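Local structure of putative aminooxidase (Propionibacterium acnes, 2BA9) at residues H41-P49 against D203-N213; L117-Y125 against H138-L149. The protein binds flavin-adenine dinucleotide and isomerises polyunsaturated fatty acids, producing conjugated linoleic acid. One frame throughout, in Å; residues are numbered along the deposited sequence.

Contact 1. Residues H41-P49 against D203-N213. With FAD (flavin-adenine dinucleotide), chain D.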
loop_
_atom_site.group_PDB
_atom_site.type_symbol
_atom_site.label_atom_id
_atom_site.label_comp_id
_atom_site.label_asym_id
_atom_site.label_seq_id
_atom_site.Cartn_x
_atom_site.Cartn_y
_atom_site.Cartn_z
ATOM N N HIS A 41 -2.594 14.387 -11.842
ATOM C CA HIS A 41 -3.481 14.152 -10.725
ATOM C C HIS A 41 -2.723 13.773 -9.457
ATOM O O HIS A 41 -1.534 13.430 -9.480
ATOM C CB HIS A 41 -4.560 13.096 -11.072
ATOM C CG HIS A 41 -4.011 11.747 -11.432
ATOM N ND1 HIS A 41 -3.706 11.385 -12.728
ATOM C CD2 HIS A 41 -3.720 10.668 -10.663
ATOM C CE1 HIS A 41 -3.237 10.149 -12.739
ATOM N NE2 HIS A 41 -3.247 9.686 -11.503
ATOM N N VAL A 42 -3.439 13.872 -8.351
ATOM C CA VAL A 42 -2.877 13.684 -7.021
ATOM C C VAL A 42 -3.652 12.567 -6.301
ATOM O O VAL A 42 -4.845 12.371 -6.526
ATOM C CB VAL A 42 -2.902 15.011 -6.199
ATOM C CG1 VAL A 42 -2.205 16.150 -6.953
ATOM C CG2 VAL A 42 -4.333 15.399 -5.808
ATOM N N GLY A 43 -2.958 11.842 -5.432
ATOM C CA GLY A 43 -3.547 10.736 -4.703
ATOM C C GLY A 43 -2.829 9.425 -4.962
ATOM O O GLY A 43 -2.967 8.463 -4.178
ATOM N N GLY A 44 -2.058 9.377 -6.055
ATOM C CA GLY A 44 -1.392 8.140 -6.475
ATOM C C GLY A 44 -2.329 6.938 -6.562
ATOM O O GLY A 44 -3.239 6.898 -7.411
ATOM N N LYS A 45 -2.114 5.966 -5.676
ATOM C CA LYS A 45 -2.870 4.707 -5.699
ATOM C C LYS A 45 -4.164 4.768 -4.858
ATOM O O LYS A 45 -4.908 3.785 -4.758
ATOM C CB LYS A 45 -1.971 3.526 -5.298
ATOM C CG LYS A 45 -0.836 3.281 -6.296
ATOM C CD LYS A 45 -0.212 1.903 -6.138
ATOM C CE LYS A 45 0.710 1.835 -4.918
ATOM N NZ LYS A 45 2.000 2.556 -5.136
ATOM N N CYS A 46 -4.411 5.930 -4.260
ATOM C CA CYS A 46 -5.757 6.330 -3.862
ATOM C C CYS A 46 -6.360 7.008 -5.079
ATOM O O CYS A 46 -6.140 8.205 -5.305
ATOM C CB CYS A 46 -5.725 7.286 -2.686
ATOM S SG CYS A 46 -5.105 6.530 -1.183
ATOM N N HIS A 47 -7.105 6.230 -5.863
ATOM C CA HIS A 47 -7.521 6.638 -7.203
ATOM C C HIS A 47 -8.963 6.273 -7.423
ATOM O O HIS A 47 -9.297 5.085 -7.566
ATOM C CB HIS A 47 -6.645 5.951 -8.241
ATOM C CG HIS A 47 -6.681 6.598 -9.587
ATOM N ND1 HIS A 47 -6.109 7.827 -9.831
ATOM C CD2 HIS A 47 -7.214 6.190 -10.761
ATOM C CE1 HIS A 47 -6.285 8.145 -11.102
ATOM N NE2 HIS A 47 -6.945 7.164 -11.689
ATOM N N SER A 48 -9.808 7.300 -7.497
ATOM C CA SER A 48 -11.254 7.132 -7.472
ATOM C C SER A 48 -11.949 7.839 -8.653
ATOM O O SER A 48 -12.441 8.957 -8.506
ATOM C CB SER A 48 -11.792 7.674 -6.143
ATOM O OG SER A 48 -10.945 7.304 -5.062
ATOM N N PRO A 49 -11.992 7.187 -9.829
ATOM C CA PRO A 49 -12.671 7.790 -10.975
ATOM C C PRO A 49 -14.195 7.708 -10.937
ATOM O O PRO A 49 -14.775 6.999 -10.120
ATOM C CB PRO A 49 -12.131 6.997 -12.174
ATOM C CG PRO A 49 -11.097 6.042 -11.628
ATOM C CD PRO A 49 -11.395 5.888 -10.181
ATOM N N ASP A 203 -16.976 9.519 -1.648
ATOM C CA ASP A 203 -16.308 10.204 -2.756
ATOM C C ASP A 203 -14.920 9.643 -3.014
ATOM O O ASP A 203 -14.098 10.274 -3.682
ATOM C CB ASP A 203 -16.253 11.712 -2.491
ATOM C CG ASP A 203 -17.606 12.382 -2.704
ATOM O OD1 ASP A 203 -18.104 12.379 -3.866
ATOM O OD2 ASP A 203 -18.173 12.904 -1.715
ATOM N N GLY A 204 -14.663 8.455 -2.485
ATOM C CA GLY A 204 -13.430 7.738 -2.759
ATOM C C GLY A 204 -12.262 8.133 -1.878
ATOM O O GLY A 204 -12.218 9.257 -1.339
ATOM N N THR A 205 -11.317 7.202 -1.726
ATOM C CA THR A 205 -10.121 7.476 -0.951
ATOM C C THR A 205 -9.368 8.661 -1.575
ATOM O O THR A 205 -8.755 9.440 -0.849
ATOM C CB THR A 205 -9.185 6.249 -0.817
ATOM O OG1 THR A 205 -8.888 5.720 -2.114
ATOM C CG2 THR A 205 -9.825 5.157 0.035
ATOM N N GLN A 206 -9.457 8.824 -2.903
ATOM C CA GLN A 206 -8.738 9.902 -3.593
ATOM C C GLN A 206 -9.190 11.294 -3.131
ATOM O O GLN A 206 -8.379 12.216 -3.070
ATOM C CB GLN A 206 -8.896 9.775 -5.109
ATOM C CG GLN A 206 -8.056 10.789 -5.917
ATOM C CD GLN A 206 -8.167 10.612 -7.427
ATOM O OE1 GLN A 206 -9.155 10.056 -7.934
ATOM N NE2 GLN A 206 -7.144 11.078 -8.157
ATOM N N ALA A 207 -10.475 11.427 -2.781
ATOM C CA ALA A 207 -11.082 12.730 -2.475
ATOM C C ALA A 207 -10.337 13.524 -1.412
ATOM O O ALA A 207 -10.105 14.713 -1.582
ATOM C CB ALA A 207 -12.539 12.555 -2.052
ATOM N N MET A 208 -9.985 12.861 -0.308
ATOM C CA MET A 208 -9.374 13.540 0.830
ATOM C C MET A 208 -7.935 13.996 0.571
ATOM O O MET A 208 -7.461 14.943 1.190
ATOM C CB MET A 208 -9.448 12.667 2.098
ATOM C CG MET A 208 -8.740 11.315 2.026
ATOM S SD MET A 208 -9.397 10.171 3.277
ATOM C CE MET A 208 -8.475 8.665 2.901
ATOM N N PHE A 209 -7.245 13.321 -0.338
ATOM C CA PHE A 209 -5.914 13.739 -0.747
ATOM C C PHE A 209 -5.986 14.843 -1.812
ATOM O O PHE A 209 -5.117 15.704 -1.881
ATOM C CB PHE A 209 -5.114 12.535 -1.213
ATOM C CG PHE A 209 -4.812 11.573 -0.112
ATOM C CD1 PHE A 209 -3.865 11.894 0.870
ATOM C CD2 PHE A 209 -5.490 10.375 -0.017
ATOM C CE1 PHE A 209 -3.584 11.015 1.921
ATOM C CE2 PHE A 209 -5.216 9.489 1.015
ATOM C CZ PHE A 209 -4.251 9.805 1.990
ATOM N N GLU A 210 -7.037 14.830 -2.629
ATOM C CA GLU A 210 -7.317 15.979 -3.485
ATOM C C GLU A 210 -7.548 17.207 -2.604
ATOM O O GLU A 210 -6.946 18.255 -2.820
ATOM C CB GLU A 210 -8.506 15.701 -4.409
ATOM C CG GLU A 210 -8.185 14.671 -5.466
ATOM C CD GLU A 210 -9.387 14.247 -6.300
ATOM O OE1 GLU A 210 -10.526 14.137 -5.786
ATOM O OE2 GLU A 210 -9.166 13.972 -7.485
ATOM N N HIS A 211 -8.359 17.057 -1.562
ATOM C CA HIS A 211 -8.645 18.174 -0.667
ATOM C C HIS A 211 -7.440 18.582 0.193
ATOM O O HIS A 211 -7.226 19.764 0.436
ATOM C CB HIS A 211 -9.823 17.845 0.227
ATOM C CG HIS A 211 -11.055 17.464 -0.523
ATOM N ND1 HIS A 211 -12.035 16.667 0.022
ATOM C CD2 HIS A 211 -11.453 17.741 -1.790
ATOM C CE1 HIS A 211 -12.997 16.492 -0.866
ATOM N NE2 HIS A 211 -12.665 17.129 -1.975
ATOM N N LEU A 212 -6.656 17.612 0.651
ATOM C CA LEU A 212 -5.427 17.922 1.370
ATOM C C LEU A 212 -4.513 18.829 0.537
ATOM O O LEU A 212 -3.962 19.813 1.049
ATOM C CB LEU A 212 -4.669 16.640 1.758
ATOM C CG LEU A 212 -3.299 16.830 2.441
ATOM C CD1 LEU A 212 -3.400 17.672 3.745
ATOM C CD2 LEU A 212 -2.661 15.480 2.705
ATOM N N ASN A 213 -4.340 18.455 -0.723
ATOM C CA ASN A 213 -3.578 19.225 -1.698
ATOM C C ASN A 213 -4.070 20.659 -1.743
ATOM O O ASN A 213 -3.282 21.594 -1.633
ATOM C CB ASN A 213 -3.709 18.574 -3.090
ATOM C CG ASN A 213 -2.770 19.182 -4.134
ATOM O OD1 ASN A 213 -1.566 19.272 -3.911
ATOM N ND2 ASN A 213 -3.322 19.562 -5.295
HETATM P PA FAD D . 1.678 6.198 -4.465
HETATM O O1A FAD D . 0.279 6.135 -3.926
HETATM O O2A FAD D . 2.055 5.165 -5.506
HETATM O O5B FAD D . 1.894 7.629 -5.152
HETATM C C5B FAD D . 3.171 7.912 -5.674
HETATM C C4B FAD D . 3.128 9.190 -6.485
HETATM O O4B FAD D . 4.428 9.470 -6.964
HETATM C C3B FAD D . 2.179 9.077 -7.680
HETATM O O3B FAD D . 1.262 10.147 -7.668
HETATM C C2B FAD D . 3.106 9.093 -8.873
HETATM O O2B FAD D . 2.486 9.595 -10.057
HETATM C C1B FAD D . 4.314 9.865 -8.312
HETATM N N9A FAD D . 5.525 9.561 -9.095
HETATM C C8A FAD D . 6.051 8.318 -9.380
HETATM N N7A FAD D . 7.162 8.480 -10.153
HETATM C C5A FAD D . 7.350 9.812 -10.361
HETATM C C6A FAD D . 8.308 10.553 -11.083
HETATM N N6A FAD D . 9.500 9.958 -11.414
HETATM N N1A FAD D . 8.229 11.941 -11.071
HETATM C C2A FAD D . 7.195 12.599 -10.419
HETATM N N3A FAD D . 6.255 11.857 -9.716
HETATM C C4A FAD D . 6.315 10.497 -9.702
HETATM N N1 FAD D . -3.963 1.333 1.294
HETATM C C2 FAD D . -4.613 1.266 2.510
HETATM O O2 FAD D . -4.208 1.936 3.459
HETATM N N3 FAD D . -5.697 0.424 2.663
HETATM C C4 FAD D . -6.151 -0.326 1.597
HETATM O O4 FAD D . -7.139 -1.058 1.764
HETATM C C4X FAD D . -5.503 -0.249 0.360
HETATM N N5 FAD D . -5.915 -1.003 -0.725
HETATM C C5X FAD D . -5.386 -0.812 -1.987
HETATM C C6 FAD D . -5.918 -1.481 -3.087
HETATM C C7 FAD D . -5.399 -1.249 -4.359
HETATM C C7M FAD D . -6.008 -1.976 -5.524
HETATM C C8 FAD D . -4.342 -0.358 -4.526
HETATM C C8M FAD D . -3.746 -0.077 -5.872
HETATM C C9 FAD D . -3.814 0.301 -3.419
HETATM C C9A FAD D . -4.320 0.077 -2.138
HETATM N N10 FAD D . -3.788 0.716 -1.002
HETATM C C10 FAD D . -4.415 0.607 0.218
HETATM C "C1'" FAD D . -2.387 1.229 -0.997
HETATM C "C2'" FAD D . -2.337 2.751 -1.052
HETATM O "O2'" FAD D . -3.181 3.278 -2.070
HETATM C "C3'" FAD D . -0.887 3.151 -1.279
HETATM O "O3'" FAD D . -0.058 2.485 -0.323
HETATM C "C4'" FAD D . -0.718 4.659 -1.193
HETATM O "O4'" FAD D . -1.318 5.310 -2.307
HETATM C "C5'" FAD D . 0.768 4.972 -1.092
HETATM O "O5'" FAD D . 0.989 6.336 -1.317
HETATM P P FAD D . 2.442 6.848 -1.822
HETATM O O1P FAD D . 2.422 8.346 -2.056
HETATM O O2P FAD D . 3.448 6.442 -0.802
HETATM O O3P FAD D . 2.708 6.131 -3.234
HETATM O O HOH W 1 -6.252 14.788 -8.805
#

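Contact 2. Residues L117-Y125 against H138-L149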
loop_
_atom_site.group_PDB
_atom_site.type_symbol
_atom_site.label_atom_id
_atom_site.label_comp_id
_atom_site.label_asym_id
_atom_site.label_seq_id
_atom_site.Cartn_x
_atom_site.Cartn_y
_atom_site.Cartn_z
ATOM N N LEU A 117 -0.725 -16.095 19.114
ATOM C CA LEU A 117 0.033 -15.059 18.416
ATOM C C LEU A 117 -0.185 -13.718 19.084
ATOM O O LEU A 117 0.773 -12.995 19.338
ATOM C CB LEU A 117 -0.367 -14.970 16.937
ATOM C CG LEU A 117 0.400 -13.965 16.063
ATOM C CD1 LEU A 117 1.903 -14.225 16.075
ATOM C CD2 LEU A 117 -0.147 -13.990 14.620
ATOM N N GLY A 118 -1.442 -13.381 19.359
ATOM C CA GLY A 118 -1.756 -12.106 19.996
ATOM C C GLY A 118 -0.926 -11.909 21.249
ATOM O O GLY A 118 -0.378 -10.845 21.477
ATOM N N GLN A 119 -0.809 -12.954 22.054
ATOM C CA GLN A 119 -0.104 -12.847 23.335
ATOM C C GLN A 119 1.406 -12.728 23.158
ATOM O O GLN A 119 2.072 -11.981 23.883
ATOM C CB GLN A 119 -0.474 -14.025 24.225
ATOM C CG GLN A 119 -1.925 -13.961 24.677
ATOM C CD GLN A 119 -2.209 -12.762 25.591
ATOM O OE1 GLN A 119 -1.857 -12.779 26.780
ATOM N NE2 GLN A 119 -2.860 -11.722 25.046
ATOM N N LEU A 120 1.935 -13.452 22.184
ATOM C CA LEU A 120 3.338 -13.330 21.794
ATOM C C LEU A 120 3.686 -11.941 21.260
ATOM O O LEU A 120 4.756 -11.429 21.549
ATOM C CB LEU A 120 3.681 -14.358 20.723
ATOM C CG LEU A 120 3.811 -15.809 21.155
ATOM C CD1 LEU A 120 3.666 -16.689 19.912
ATOM C CD2 LEU A 120 5.143 -16.049 21.852
ATOM N N LEU A 121 2.794 -11.347 20.471
ATOM C CA LEU A 121 3.031 -10.011 19.917
ATOM C C LEU A 121 3.108 -8.950 21.024
ATOM O O LEU A 121 3.821 -7.949 20.895
ATOM C CB LEU A 121 1.937 -9.643 18.913
ATOM C CG LEU A 121 1.968 -10.379 17.567
ATOM C CD1 LEU A 121 0.809 -9.940 16.669
ATOM C CD2 LEU A 121 3.325 -10.152 16.885
ATOM N N ALA A 122 2.370 -9.181 22.107
ATOM C CA ALA A 122 2.256 -8.210 23.203
ATOM C C ALA A 122 3.484 -8.256 24.108
ATOM O O ALA A 122 3.784 -7.288 24.786
ATOM C CB ALA A 122 0.992 -8.476 24.011
ATOM N N THR A 123 4.205 -9.371 24.079
ATOM C CA THR A 123 5.326 -9.618 24.966
ATOM C C THR A 123 6.650 -9.893 24.216
ATOM O O THR A 123 7.481 -8.995 24.047
ATOM C CB THR A 123 4.976 -10.792 25.885
ATOM O OG1 THR A 123 4.540 -11.905 25.087
ATOM C CG2 THR A 123 3.856 -10.384 26.851
ATOM N N LYS A 124 6.828 -11.138 23.773
ATOM C CA LYS A 124 8.048 -11.588 23.099
ATOM C C LYS A 124 8.487 -10.670 21.952
ATOM O O LYS A 124 9.683 -10.462 21.763
ATOM C CB LYS A 124 7.843 -13.013 22.579
ATOM C CG LYS A 124 9.056 -13.635 21.905
ATOM C CD LYS A 124 8.756 -15.070 21.485
ATOM C CE LYS A 124 9.855 -15.675 20.617
ATOM N NZ LYS A 124 9.408 -16.970 19.960
ATOM N N TYR A 125 7.520 -10.128 21.203
ATOM C CA TYR A 125 7.790 -9.276 20.031
ATOM C C TYR A 125 7.325 -7.835 20.185
ATOM O O TYR A 125 7.066 -7.158 19.189
ATOM C CB TYR A 125 7.118 -9.864 18.779
ATOM C CG TYR A 125 7.590 -11.259 18.457
ATOM C CD1 TYR A 125 8.917 -11.497 18.130
ATOM C CD2 TYR A 125 6.710 -12.333 18.472
ATOM C CE1 TYR A 125 9.366 -12.773 17.836
ATOM C CE2 TYR A 125 7.141 -13.621 18.188
ATOM C CZ TYR A 125 8.473 -13.838 17.873
ATOM O OH TYR A 125 8.909 -15.108 17.570
ATOM N N HIS A 138 12.841 -7.735 16.068
ATOM C CA HIS A 138 13.259 -9.077 16.479
ATOM C C HIS A 138 13.593 -9.938 15.249
ATOM O O HIS A 138 12.868 -9.895 14.258
ATOM C CB HIS A 138 12.118 -9.741 17.258
ATOM C CG HIS A 138 12.521 -10.985 17.987
ATOM N ND1 HIS A 138 12.854 -12.157 17.342
ATOM C CD2 HIS A 138 12.624 -11.245 19.310
ATOM C CE1 HIS A 138 13.153 -13.079 18.238
ATOM N NE2 HIS A 138 13.009 -12.553 19.438
ATOM N N GLU A 139 14.662 -10.732 15.326
ATOM C CA GLU A 139 15.125 -11.520 14.172
ATOM C C GLU A 139 14.028 -12.397 13.554
ATOM O O GLU A 139 13.973 -12.588 12.328
ATOM C CB GLU A 139 16.350 -12.371 14.538
ATOM C CG GLU A 139 16.054 -13.519 15.493
ATOM C CD GLU A 139 17.275 -14.005 16.244
ATOM O OE1 GLU A 139 18.416 -13.779 15.766
ATOM O OE2 GLU A 139 17.094 -14.605 17.333
ATOM N N ASP A 140 13.156 -12.933 14.398
ATOM C CA ASP A 140 12.078 -13.796 13.926
ATOM C C ASP A 140 11.184 -13.078 12.906
ATOM O O ASP A 140 10.674 -13.699 11.986
ATOM C CB ASP A 140 11.228 -14.293 15.095
ATOM C CG ASP A 140 11.984 -15.216 16.034
ATOM O OD1 ASP A 140 13.141 -15.619 15.749
ATOM O OD2 ASP A 140 11.404 -15.527 17.088
ATOM N N LEU A 141 11.017 -11.769 13.076
ATOM C CA LEU A 141 10.150 -10.974 12.190
ATOM C C LEU A 141 10.762 -10.723 10.808
ATOM O O LEU A 141 10.078 -10.267 9.881
ATOM C CB LEU A 141 9.805 -9.641 12.862
ATOM C CG LEU A 141 8.938 -9.751 14.125
ATOM C CD1 LEU A 141 8.943 -8.436 14.873
ATOM C CD2 LEU A 141 7.530 -10.162 13.763
ATOM N N MET A 142 12.047 -11.027 10.684
ATOM C CA MET A 142 12.773 -10.907 9.415
ATOM C C MET A 142 12.558 -12.113 8.483
ATOM O O MET A 142 12.944 -12.076 7.309
ATOM C CB MET A 142 14.257 -10.727 9.715
ATOM C CG MET A 142 14.552 -9.527 10.596
ATOM S SD MET A 142 16.301 -9.180 10.730
ATOM C CE MET A 142 16.300 -7.871 11.978
ATOM N N LEU A 143 11.937 -13.165 9.022
ATOM C CA LEU A 143 11.606 -14.376 8.285
ATOM C C LEU A 143 10.302 -14.207 7.499
ATOM O O LEU A 143 9.461 -13.398 7.876
ATOM C CB LEU A 143 11.424 -15.542 9.259
ATOM C CG LEU A 143 12.667 -16.071 9.951
ATOM C CD1 LEU A 143 12.320 -17.076 11.086
ATOM C CD2 LEU A 143 13.583 -16.701 8.880
ATOM N N PRO A 144 10.116 -15.000 6.412
ATOM C CA PRO A 144 8.801 -14.996 5.768
ATOM C C PRO A 144 7.705 -15.328 6.793
ATOM O O PRO A 144 7.948 -16.094 7.747
ATOM C CB PRO A 144 8.924 -16.068 4.684
ATOM C CG PRO A 144 10.392 -16.217 4.436
ATOM C CD PRO A 144 11.058 -15.916 5.739
ATOM N N PHE A 145 6.524 -14.731 6.609
ATOM C CA PHE A 145 5.449 -14.818 7.608
ATOM C C PHE A 145 5.116 -16.235 8.055
ATOM O O PHE A 145 4.929 -16.455 9.249
ATOM C CB PHE A 145 4.185 -14.110 7.120
ATOM C CG PHE A 145 3.156 -13.848 8.214
ATOM C CD1 PHE A 145 3.465 -13.058 9.302
ATOM C CD2 PHE A 145 1.858 -14.342 8.102
ATOM C CE1 PHE A 145 2.522 -12.810 10.302
ATOM C CE2 PHE A 145 0.905 -14.088 9.090
ATOM C CZ PHE A 145 1.242 -13.319 10.186
ATOM N N ASP A 146 5.051 -17.186 7.119
ATOM C CA ASP A 146 4.728 -18.576 7.478
ATOM C C ASP A 146 5.812 -19.196 8.335
ATOM O O ASP A 146 5.507 -19.984 9.237
ATOM C CB ASP A 146 4.526 -19.467 6.243
ATOM C CG ASP A 146 3.168 -19.285 5.591
ATOM O OD1 ASP A 146 2.168 -18.998 6.300
ATOM O OD2 ASP A 146 3.109 -19.446 4.350
ATOM N N GLU A 147 7.070 -18.884 8.020
ATOM C CA GLU A 147 8.206 -19.373 8.806
ATOM C C GLU A 147 8.159 -18.788 10.221
ATOM O O GLU A 147 8.323 -19.494 11.208
ATOM C CB GLU A 147 9.531 -19.026 8.119
ATOM C CG GLU A 147 9.820 -19.906 6.915
ATOM C CD GLU A 147 11.156 -19.594 6.263
ATOM O OE1 GLU A 147 12.143 -19.359 7.013
ATOM O OE2 GLU A 147 11.204 -19.585 5.005
ATOM N N PHE A 148 7.916 -17.486 10.304
ATOM C CA PHE A 148 7.676 -16.820 11.587
ATOM C C PHE A 148 6.599 -17.546 12.409
ATOM O O PHE A 148 6.810 -17.858 13.583
ATOM C CB PHE A 148 7.293 -15.348 11.340
ATOM C CG PHE A 148 6.687 -14.659 12.537
ATOM C CD1 PHE A 148 7.492 -14.116 13.525
ATOM C CD2 PHE A 148 5.308 -14.567 12.675
ATOM C CE1 PHE A 148 6.934 -13.478 14.644
ATOM C CE2 PHE A 148 4.739 -13.926 13.781
ATOM C CZ PHE A 148 5.559 -13.379 14.767
ATOM N N LEU A 149 5.448 -17.810 11.784
ATOM C CA LEU A 149 4.351 -18.537 12.440
ATOM C C LEU A 149 4.761 -19.952 12.873
ATOM O O LEU A 149 4.503 -20.373 14.017
ATOM C CB LEU A 149 3.118 -18.596 11.517
ATOM C CG LEU A 149 2.345 -17.297 11.263
ATOM C CD1 LEU A 149 1.079 -17.525 10.413
ATOM C CD2 LEU A 149 1.983 -16.587 12.561
HETATM O O HOH W 2 11.846 -17.218 18.921
#

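Contact 1. Residues H41-P49 against D203-N213
Q206 reaches the 41-49 loop because CG stands anti to its own backbone N (chi1 -174°) and the extended chain beyond CG carries the amide in between V42 and S48; in S48, chi1 of -41° sets OG beside its backbone N, facing Q206 N. Three hydrogen bonds follow. Q206 NE2 donates to V42 O at 3.1 Å, nearly straight at 173° and within the plane of the amide. Q206 OE1 accepts S48 N at 2.9 Å, the donor lying above the carbonyl plane. Q206 N in turn donates to S48 OG at 3.0 Å, and that hydroxyl has a second partner in E57. With both ends of the amide engaged, its rotation is fixed. Alongside, C46 SG approaches the F209 ring obliquely, 3.7 Å from CE2, and V42 CG2 rests 3.8 Å from E210 CA. The type II' turn from G43 to C46 presents the other side of the loop to the cofactor: K45 N bonds FAD O1A at 3.0 Å, and K45 NZ, also paired with E401, meets FAD O2A. Such a glycine-containing loop after strand 33-36, at the cofactor's diphosphate, belongs to the FAD site of the flavin-containing amine oxidoreductase family.

Contact 2. Residues L117-Y125 against H138-L149
Segment 117-125 ends the helix 106-122 and then turns out of it, while 138-149 runs from residues 139-142, helical in phi/psi but without the regular bonds, into helix 145-151, with P144 at the N-cap position. The axes of 117-122 and 145-149 are almost perpendicular (92°) and stay 13.6 Å apart, a separation bridged by side chains. The CA atoms come closest at the other end, 6.5 Å between Y125 and H138. Y125 is central to an aromatic cluster. Its CE1 edge points at the middle of the H138 ring face, an edge-to-face pair with planes at 82° and CE1 3.6 Å from H138 ND1. F148 CE1 lies over one Y125 face, toward the rim and 3.6 Å from Y125 CE2, the ring pair oblique; CG of K124 covers the opposite face. L117, its CG anti to the backbone N (chi1 -177°), brings CD1 to 3.7 Å from F148 CE2 and CD2 to 3.9 Å from L149 CD2. Y125 OH donates to the anti lone pair of D140 OD2 at 2.6 Å. The same Y125 hydroxyl accepts K124 NZ; N152 reaches both, with ND2 at Y125 OH and OD1 at K124 NZ. H138 ND1 accepts D140 N at 3.1 Å in the ring plane, orienting the imidazole. A water joins K124 NZ to D140 OD2, whose direct salt bridge is long. The nearby ammonium would probably favour an ionised D140, strengthening its hold on the buried phenol.

Overall arrangement
Contact 1 and contact 2 fall on opposite sides of the chain's centre, their own centres 34 Å apart and their nearest atoms about 20 Å apart, so neither touches the other. Both segments of contact 2 lie in sequence between the two halves of contact 1, which joins segments whose nearest ends are 154 residues apart in sequence, against 13 for contact 2. Only contact 1 includes residues of the flavin pocket, namely G44, K45 and C46, and its centre is 14 Å from that of the chain. The centre of contact 2 is 21 Å out, and it joins helical elements away from contact 1; the L121 side chain is about 11 Å from a bound sodium ion.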